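Local atomic coordinates of ORF14 (Streptomyces clavuligerus, PDB entry 2WPX), a protein that binds acetyl-coenzyme A in the first of two tandem GNAT modules and probably acts as an acyltransferase in the clavulanic acid biosynthesis pathway. Residues A140-A143 with A144-A148; H108-E111 with L112-H116; V63-G67 with G68-G72. All blocks are in the same frame, centred on the assembly; numbering follows the deposited sequence.

Contact 1 of 3, residues A140-A143 with A144-A148. With ACO (acetyl coenzyme *a), chain C.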
loop_
_atom_site.group_PDB
_atom_site.type_symbol
_atom_site.label_atom_id
_atom_site.label_comp_id
_atom_site.label_asym_id
_atom_site.label_seq_id
_atom_site.Cartn_x
_atom_site.Cartn_y
_atom_site.Cartn_z
ATOM N N ALA A 140 1.625 17.844 -4.568
ATOM C CA ALA A 140 2.957 18.092 -5.096
ATOM C C ALA A 140 3.338 19.573 -4.931
ATOM O O ALA A 140 4.506 19.894 -4.607
ATOM C CB ALA A 140 3.024 17.670 -6.581
ATOM N N ALA A 141 2.368 20.479 -5.135
ATOM C CA ALA A 141 2.644 21.909 -4.931
ATOM C C ALA A 141 2.896 22.204 -3.421
ATOM O O ALA A 141 3.789 22.982 -3.055
ATOM C CB ALA A 141 1.502 22.744 -5.484
ATOM N N PHE A 142 2.143 21.554 -2.548
ATOM C CA PHE A 142 2.458 21.558 -1.113
ATOM C C PHE A 142 3.830 20.969 -0.814
ATOM O O PHE A 142 4.657 21.636 -0.200
ATOM C CB PHE A 142 1.348 20.833 -0.327
ATOM C CG PHE A 142 1.635 20.650 1.140
ATOM C CD1 PHE A 142 1.610 21.736 2.035
ATOM C CD2 PHE A 142 1.871 19.383 1.643
ATOM C CE1 PHE A 142 1.875 21.557 3.393
ATOM C CE2 PHE A 142 2.146 19.192 2.990
ATOM C CZ PHE A 142 2.141 20.269 3.868
ATOM N N ALA A 143 4.125 19.768 -1.311
ATOM C CA ALA A 143 5.383 19.127 -0.963
ATOM C C ALA A 143 6.580 20.007 -1.418
ATOM O O ALA A 143 7.537 20.198 -0.650
ATOM C CB ALA A 143 5.458 17.696 -1.529
ATOM N N ALA A 144 6.506 20.566 -2.643
ATOM C CA ALA A 144 7.538 21.542 -3.073
ATOM C C ALA A 144 7.623 22.743 -2.150
ATOM O O ALA A 144 8.721 23.270 -1.884
ATOM C CB ALA A 144 7.313 22.043 -4.536
ATOM N N ALA A 145 6.466 23.164 -1.646
ATOM C CA ALA A 145 6.421 24.377 -0.866
ATOM C C ALA A 145 7.011 24.136 0.518
ATOM O O ALA A 145 7.539 25.058 1.105
ATOM C CB ALA A 145 5.017 24.899 -0.788
ATOM N N MET A 146 6.886 22.906 1.042
ATOM C CA MET A 146 7.548 22.500 2.294
ATOM C C MET A 146 9.055 22.285 2.157
ATOM O O MET A 146 9.699 22.053 3.185
ATOM C CB MET A 146 6.992 21.177 2.829
ATOM C CG MET A 146 5.499 21.219 3.162
ATOM S SD MET A 146 4.954 22.843 3.781
ATOM C CE MET A 146 5.634 22.922 5.305
ATOM N N GLY A 147 9.604 22.337 0.931
ATOM C CA GLY A 147 11.042 22.169 0.709
ATOM C C GLY A 147 11.476 20.715 0.431
ATOM O O GLY A 147 12.652 20.382 0.520
ATOM N N ALA A 148 10.527 19.837 0.120
ATOM C CA ALA A 148 10.836 18.463 -0.270
ATOM C C ALA A 148 11.157 18.496 -1.777
ATOM O O ALA A 148 10.816 19.470 -2.481
ATOM C CB ALA A 148 9.647 17.546 0.014
HETATM N N1A ACO C . -2.769 24.129 -4.904
HETATM C C2A ACO C . -1.654 24.827 -5.062
HETATM N N3A ACO C . -0.774 25.081 -4.075
HETATM C C4A ACO C . -0.992 24.585 -2.856
HETATM C C5A ACO C . -2.142 23.838 -2.663
HETATM C C6A ACO C . -3.036 23.613 -3.699
HETATM N N6A ACO C . -4.131 22.888 -3.491
HETATM N N7A ACO C . -2.170 23.466 -1.386
HETATM C C8A ACO C . -1.055 23.909 -0.810
HETATM N N9A ACO C . -0.351 24.589 -1.687
HETATM C C1B ACO C . 0.929 25.210 -1.287
HETATM C C2B ACO C . 0.947 26.737 -1.208
HETATM O O2B ACO C . 2.305 27.156 -1.271
HETATM C C3B ACO C . 0.460 26.950 0.183
HETATM O O3B ACO C . 0.993 28.118 0.775
HETATM P P3B ACO C . 0.098 29.442 0.718
HETATM O O7A ACO C . 0.634 30.773 1.498
HETATM O O8A ACO C . -0.813 29.540 -0.530
HETATM O O9A ACO C . 1.089 29.859 -0.333
HETATM C C4B ACO C . 1.182 25.855 0.985
HETATM O O4B ACO C . 1.324 24.734 0.076
HETATM C C5B ACO C . -0.065 25.943 1.894
HETATM O O5B ACO C . -0.122 24.924 2.685
HETATM P P1A ACO C . -1.090 24.916 3.853
HETATM O O1A ACO C . -0.182 24.589 5.131
HETATM O O2A ACO C . -2.074 26.069 4.011
HETATM O O3A ACO C . -1.993 23.781 3.271
HETATM P P2A ACO C . -3.086 22.747 3.707
HETATM O O4A ACO C . -4.287 23.136 2.774
HETATM O O5A ACO C . -3.519 22.791 5.127
HETATM O O6A ACO C . -2.423 21.388 3.039
HETATM C CBP ACO C . -2.564 19.379 1.674
HETATM C CCP ACO C . -2.814 20.007 3.061
HETATM C CDP ACO C . -1.941 20.694 1.239
HETATM C CEP ACO C . -1.652 18.410 2.334
HETATM C CAP ACO C . -4.094 19.139 1.586
HETATM O OAP ACO C . -4.434 19.295 0.246
HETATM C C9P ACO C . -4.454 17.680 1.942
HETATM O O9P ACO C . -4.688 17.358 3.099
HETATM N N8P ACO C . -4.699 16.872 0.909
HETATM C C7P ACO C . -5.033 15.445 1.077
HETATM C C6P ACO C . -3.825 14.833 1.774
HETATM C C5P ACO C . -2.538 14.843 0.965
HETATM O O5P ACO C . -2.516 14.680 -0.245
HETATM N N4P ACO C . -1.462 15.000 1.674
HETATM C C3P ACO C . -0.158 14.830 1.069
HETATM C C2P ACO C . 0.678 16.087 1.169
HETATM S S1P ACO C . 2.205 15.562 0.355
HETATM C C ACO C . 3.218 15.469 1.729
HETATM O O ACO C . 2.695 15.415 2.843
HETATM C CH3 ACO C . 4.725 15.511 1.475
#

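Contact 2 of 3, residues H108-E111 with L112-H116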
loop_
_atom_site.group_PDB
_atom_site.type_symbol
_atom_site.label_atom_id
_atom_site.label_comp_id
_atom_site.label_asym_id
_atom_site.label_seq_id
_atom_site.Cartn_x
_atom_site.Cartn_y
_atom_site.Cartn_z
ATOM N N HIS A 108 5.672 20.012 12.455
ATOM C CA HIS A 108 5.591 19.050 13.541
ATOM C C HIS A 108 6.270 17.731 13.084
ATOM O O HIS A 108 7.082 17.154 13.813
ATOM C CB HIS A 108 4.113 18.881 13.971
ATOM C CG HIS A 108 3.910 18.032 15.186
ATOM N ND1 HIS A 108 3.173 16.866 15.157
ATOM C CD2 HIS A 108 4.333 18.170 16.464
ATOM C CE1 HIS A 108 3.174 16.303 16.349
ATOM N NE2 HIS A 108 3.877 17.068 17.162
ATOM N N ALA A 109 5.973 17.285 11.864
ATOM C CA ALA A 109 6.703 16.128 11.232
ATOM C C ALA A 109 8.242 16.191 11.325
ATOM O O ALA A 109 8.846 15.303 11.867
ATOM C CB ALA A 109 6.269 15.912 9.744
ATOM N N ARG A 110 8.852 17.267 10.853
ATOM C CA ARG A 110 10.295 17.457 11.004
ATOM C C ARG A 110 10.810 17.430 12.431
ATOM O O ARG A 110 11.892 16.851 12.698
ATOM C CB ARG A 110 10.755 18.714 10.251
ATOM C CG ARG A 110 10.394 18.514 8.785
ATOM C CD ARG A 110 10.648 19.704 7.944
ATOM N NE ARG A 110 12.010 20.165 8.065
ATOM C CZ ARG A 110 12.349 21.193 8.831
ATOM N NH1 ARG A 110 11.401 21.812 9.509
ATOM N NH2 ARG A 110 13.610 21.611 8.909
ATOM N N GLU A 111 10.035 18.009 13.342
ATOM C CA GLU A 111 10.321 17.905 14.771
ATOM C C GLU A 111 10.267 16.431 15.323
ATOM O O GLU A 111 11.155 16.015 16.093
ATOM C CB GLU A 111 9.332 18.782 15.527
ATOM C CG GLU A 111 9.622 18.957 16.987
ATOM C CD GLU A 111 8.918 20.205 17.534
ATOM O OE1 GLU A 111 7.671 20.160 17.724
ATOM O OE2 GLU A 111 9.617 21.228 17.780
ATOM N N LEU A 112 9.245 15.664 14.919
ATOM C CA LEU A 112 9.102 14.247 15.357
ATOM C C LEU A 112 10.236 13.401 14.761
ATOM O O LEU A 112 10.860 12.619 15.463
ATOM C CB LEU A 112 7.755 13.668 14.943
ATOM C CG LEU A 112 6.528 14.212 15.685
ATOM C CD1 LEU A 112 5.250 13.553 15.080
ATOM C CD2 LEU A 112 6.619 14.059 17.278
ATOM N N ALA A 113 10.575 13.652 13.502
ATOM C CA ALA A 113 11.700 12.947 12.879
ATOM C C ALA A 113 12.978 13.204 13.630
ATOM O O ALA A 113 13.780 12.289 13.835
ATOM C CB ALA A 113 11.864 13.326 11.443
ATOM N N ARG A 114 13.161 14.449 14.027
ATOM C CA ARG A 114 14.338 14.864 14.743
ATOM C C ARG A 114 14.373 14.234 16.152
ATOM O O ARG A 114 15.412 13.822 16.649
ATOM C CB ARG A 114 14.376 16.390 14.812
ATOM C CG ARG A 114 15.411 16.974 13.932
ATOM C CD ARG A 114 15.221 18.425 13.517
ATOM N NE ARG A 114 14.352 19.231 14.355
ATOM C CZ ARG A 114 13.490 20.132 13.857
ATOM N NH1 ARG A 114 13.395 20.309 12.551
ATOM N NH2 ARG A 114 12.714 20.851 14.651
ATOM N N LYS A 115 13.222 14.138 16.796
ATOM C CA LYS A 115 13.162 13.536 18.131
ATOM C C LYS A 115 13.594 12.043 18.069
ATOM O O LYS A 115 14.214 11.516 18.990
ATOM C CB LYS A 115 11.742 13.696 18.684
ATOM C CG LYS A 115 11.519 12.984 19.950
ATOM C CD LYS A 115 10.084 13.120 20.385
ATOM C CE LYS A 115 9.212 12.173 19.617
ATOM N NZ LYS A 115 8.187 11.770 20.628
ATOM N N HIS A 116 13.265 11.408 16.949
ATOM C CA HIS A 116 13.573 10.018 16.685
ATOM C C HIS A 116 14.919 9.797 15.946
ATOM O O HIS A 116 15.173 8.694 15.438
ATOM C CB HIS A 116 12.459 9.423 15.824
ATOM C CG HIS A 116 11.172 9.188 16.557
ATOM N ND1 HIS A 116 11.034 8.204 17.507
ATOM C CD2 HIS A 116 9.960 9.782 16.449
ATOM C CE1 HIS A 116 9.798 8.200 17.962
ATOM N NE2 HIS A 116 9.118 9.140 17.326
#

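Contact 3 of 3, residues V63-G67 with G68-G72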
loop_
_atom_site.group_PDB
_atom_site.type_symbol
_atom_site.label_atom_id
_atom_site.label_comp_id
_atom_site.label_asym_id
_atom_site.label_seq_id
_atom_site.Cartn_x
_atom_site.Cartn_y
_atom_site.Cartn_z
ATOM N N VAL A 63 -3.065 13.832 15.930
ATOM C CA VAL A 63 -4.039 14.707 15.313
ATOM C C VAL A 63 -3.801 16.157 15.672
ATOM O O VAL A 63 -3.080 16.482 16.635
ATOM C CB VAL A 63 -5.511 14.303 15.636
ATOM C CG1 VAL A 63 -5.853 12.974 15.005
ATOM C CG2 VAL A 63 -5.766 14.327 17.137
ATOM N N VAL A 64 -4.424 17.051 14.908
ATOM C CA VAL A 64 -4.364 18.466 15.281
ATOM C C VAL A 64 -5.794 19.002 15.482
ATOM O O VAL A 64 -6.701 18.692 14.707
ATOM C CB VAL A 64 -3.492 19.317 14.339
ATOM C CG1 VAL A 64 -4.116 19.456 12.956
ATOM C CG2 VAL A 64 -3.227 20.682 14.991
ATOM N N ARG A 65 -5.992 19.740 16.562
ATOM C CA ARG A 65 -7.305 20.248 16.881
ATOM C C ARG A 65 -7.405 21.766 16.806
ATOM O O ARG A 65 -6.448 22.520 17.064
ATOM C CB ARG A 65 -7.739 19.753 18.262
ATOM C CG ARG A 65 -7.862 18.229 18.305
ATOM C CD ARG A 65 -8.739 17.782 19.441
ATOM N NE ARG A 65 -8.204 18.294 20.699
ATOM C CZ ARG A 65 -8.165 17.599 21.828
ATOM N NH1 ARG A 65 -8.610 16.335 21.889
ATOM N NH2 ARG A 65 -7.635 18.161 22.890
ATOM N N SER A 66 -8.575 22.214 16.384
ATOM C CA SER A 66 -8.828 23.637 16.340
ATOM C C SER A 66 -10.196 23.845 16.956
ATOM O O SER A 66 -11.194 23.304 16.471
ATOM C CB SER A 66 -8.765 24.173 14.893
ATOM O OG SER A 66 -9.074 25.554 14.833
ATOM N N GLY A 67 -10.235 24.642 18.018
ATOM C CA GLY A 67 -11.463 24.838 18.763
ATOM C C GLY A 67 -11.991 23.501 19.259
ATOM O O GLY A 67 -13.192 23.240 19.211
ATOM N N GLY A 68 -11.086 22.645 19.725
ATOM C CA GLY A 68 -11.510 21.374 20.269
ATOM C C GLY A 68 -11.900 20.302 19.271
ATOM O O GLY A 68 -12.232 19.186 19.686
ATOM N N ARG A 69 -11.863 20.588 17.965
ATOM C CA ARG A 69 -12.110 19.495 16.994
ATOM C C ARG A 69 -10.920 19.209 16.104
ATOM O O ARG A 69 -10.107 20.088 15.793
ATOM C CB ARG A 69 -13.359 19.709 16.118
ATOM C CG ARG A 69 -13.682 21.164 15.809
ATOM C CD ARG A 69 -13.186 21.686 14.457
ATOM N NE ARG A 69 -13.903 21.115 13.324
ATOM C CZ ARG A 69 -14.140 21.698 12.135
ATOM N NH1 ARG A 69 -13.808 22.952 11.828
ATOM N NH2 ARG A 69 -14.769 20.954 11.242
ATOM N N VAL A 70 -10.828 17.947 15.719
ATOM C CA VAL A 70 -9.747 17.479 14.858
ATOM C C VAL A 70 -9.903 18.150 13.512
ATOM O O VAL A 70 -10.982 18.096 12.908
ATOM C CB VAL A 70 -9.824 15.978 14.685
ATOM C CG1 VAL A 70 -8.811 15.508 13.686
ATOM C CG2 VAL A 70 -9.584 15.316 16.012
ATOM N N VAL A 71 -8.840 18.778 13.035
ATOM C CA VAL A 71 -8.901 19.340 11.728
ATOM C C VAL A 71 -7.762 18.832 10.879
ATOM O O VAL A 71 -7.593 19.275 9.727
ATOM C CB VAL A 71 -8.923 20.895 11.784
ATOM C CG1 VAL A 71 -10.271 21.357 12.344
ATOM C CG2 VAL A 71 -7.778 21.420 12.616
ATOM N N GLY A 72 -6.982 17.887 11.404
ATOM C CA GLY A 72 -5.926 17.265 10.588
ATOM C C GLY A 72 -5.217 16.176 11.355
ATOM O O GLY A 72 -5.461 15.971 12.540
#

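Contact 1 of 3, residues A140-A143 with A144-A148
The Phe142 ring is held between a methionine and the cofactor: CG of Met146 lies over one face, 3.8 Å from the ring centroid, while CEP of acetyl-coenzyme A lies over the opposite face. The ribose oxygen O4B of the cofactor sits in the plane of the ring at its edge. All this happens on the last turn of helix 138-145, which ends in a Schellman motif and lines the cofactor pocket of a GNAT domain. The ring swings to the cofactor side because CG of Phe142 is anti to the backbone N (chi1 174°), and its CD2 then comes 3.5 Å from C2P of the pantetheine arm. Met146, bent at chi2 and chi3, brings its sulfur obliquely to the same ring in a Met-aromatic contact, with SD 3.4 Å from CE1 of Phe142. Beyond it, Arg103 and Trp106 of helix 101-115 touch the methionine.

Small alanine side chains meet the cofactor along the helix. CB of Ala141 approaches the adenine at N3A (3.6 Å), and CB of Ala143 meets the acetyl methyl CH3 at 3.8 Å; Trp331 of strand 323-334 packs on Ala140, Ala143 and Ala148. Gly147, with positive phi, turns the chain out of the helix, and Ala148 N closes the motif with a 3.1 Å hydrogen bond to Ala143 O.

Contact 2 of 3, residues H108-E111 with L112-H116
With CG of His108 anti to the backbone N (chi1 -173°) and CG of Leu112 beside its own N (chi1 -70°), imidazole and isobutyl group meet one turn apart on helix 101-115. Leu112 CG stands over the ring face, 4.2 Å from its centroid, a CH-pi contact. Phe10 stacks on the same imidazole and Trp62 meets it edge-to-face, so the ring is flanked by all three side chains. Leu112 also packs on Leu74 and Leu76 of strand 69-79.

Beneath the side chains run ordinary i+4 to i bonds, N-H to carbonyl, such as Leu112 N to His108 O at 2.8 Å. Farther round the helix, Arg114 folds back at chi3 and lays one guanidinium face over Arg110 O and Glu111 CA. Its NH1 lies over a face of the Arg110 guanidinium, the two planes 73° apart, with NH1 3.9 Å from Arg110 NH2. Both arginines reach backbone carbonyls near the C terminus of the chain: Arg110 NE bonds to Glu334 O and Arg114 NH1 to Ala335 O. The close approach of two like charges is therefore probably offset by the carbonyl dipoles, while the arginines tie the C-terminal tail to this helix.

Contact 3 of 3, residues V63-G67 with G68-G72
Val64 and Val71 meet at the bulge of a beta hairpin, where strands 57-66 and 69-79 of the GNAT domain are joined by a type I' turn from Ser66 to Arg69. Opposite Val64 the second strand fits in two residues, Val71 and Gly72, a classic beta bulge. The carbonyl of Val64 takes two donors: Val71 N gives a straight bond of 2.7 Å (168° at the hydrogen), while Gly72 N makes only a weak one at 3.4 Å. In return, Val64 N donates to Gly72 O at 2.8 Å, coming from above the carbonyl plane. Nearer the turn, Ser66 N donates to Arg69 O at 2.7 Å, and Arg69 N completes the pair through Ser66 O. That second bond is longer and its donor stands well out of the carbonyl plane. Gly67 and Gly68, both with positive phi, form the two middle positions of the turn.

Several remaining polar groups find partners outside the hairpin. Val70 N bonds to Gln23 OE1 of helix 18-33, and Arg65 NH2 makes a salt bridge with Glu9 OE2. Backbone bonds tie Val63 to Val11 and Arg65 to Glu9, joining the hairpin to strand 9-12, and on the other side Val71 to His93.

Val63 CB meets Val70 CG1 at 4.0 Å, the two side chains set roughly perpendicular, and Val63 also touches helix 18-33. A chi1 of 69° puts Val64 CG1 3.6 Å from Gly72 N; the side chain also packs on Ile101 and Leu105 of helix 101-115, and Val71 touches Ile101 as well. Closer to the turn, Ser66 CB lies 3.7 Å from CG2 of Val71.

Overall arrangement
All three contacts belong to the N-terminal GNAT module, and contact 1 is the one that touches acetyl-coenzyme A. Contact 2 lies farther along helix 101-115, whose beginning supplies Gly102 N and Arg103 N to the cofactor; the centres of contacts 1 and 2 are about 17 Å apart, their nearest atoms about 5 Å. CB of Ala109 in contact 2 and CA of Gly72 in contact 3 are each about 8 Å from the nearest ligand atom. The centre of contact 3 is about 20 Å from that of contact 2 and 23 Å from that of contact 1. The first turns of helix 101-115 lie against both contacts 1 and 3, while its last turns form contact 2.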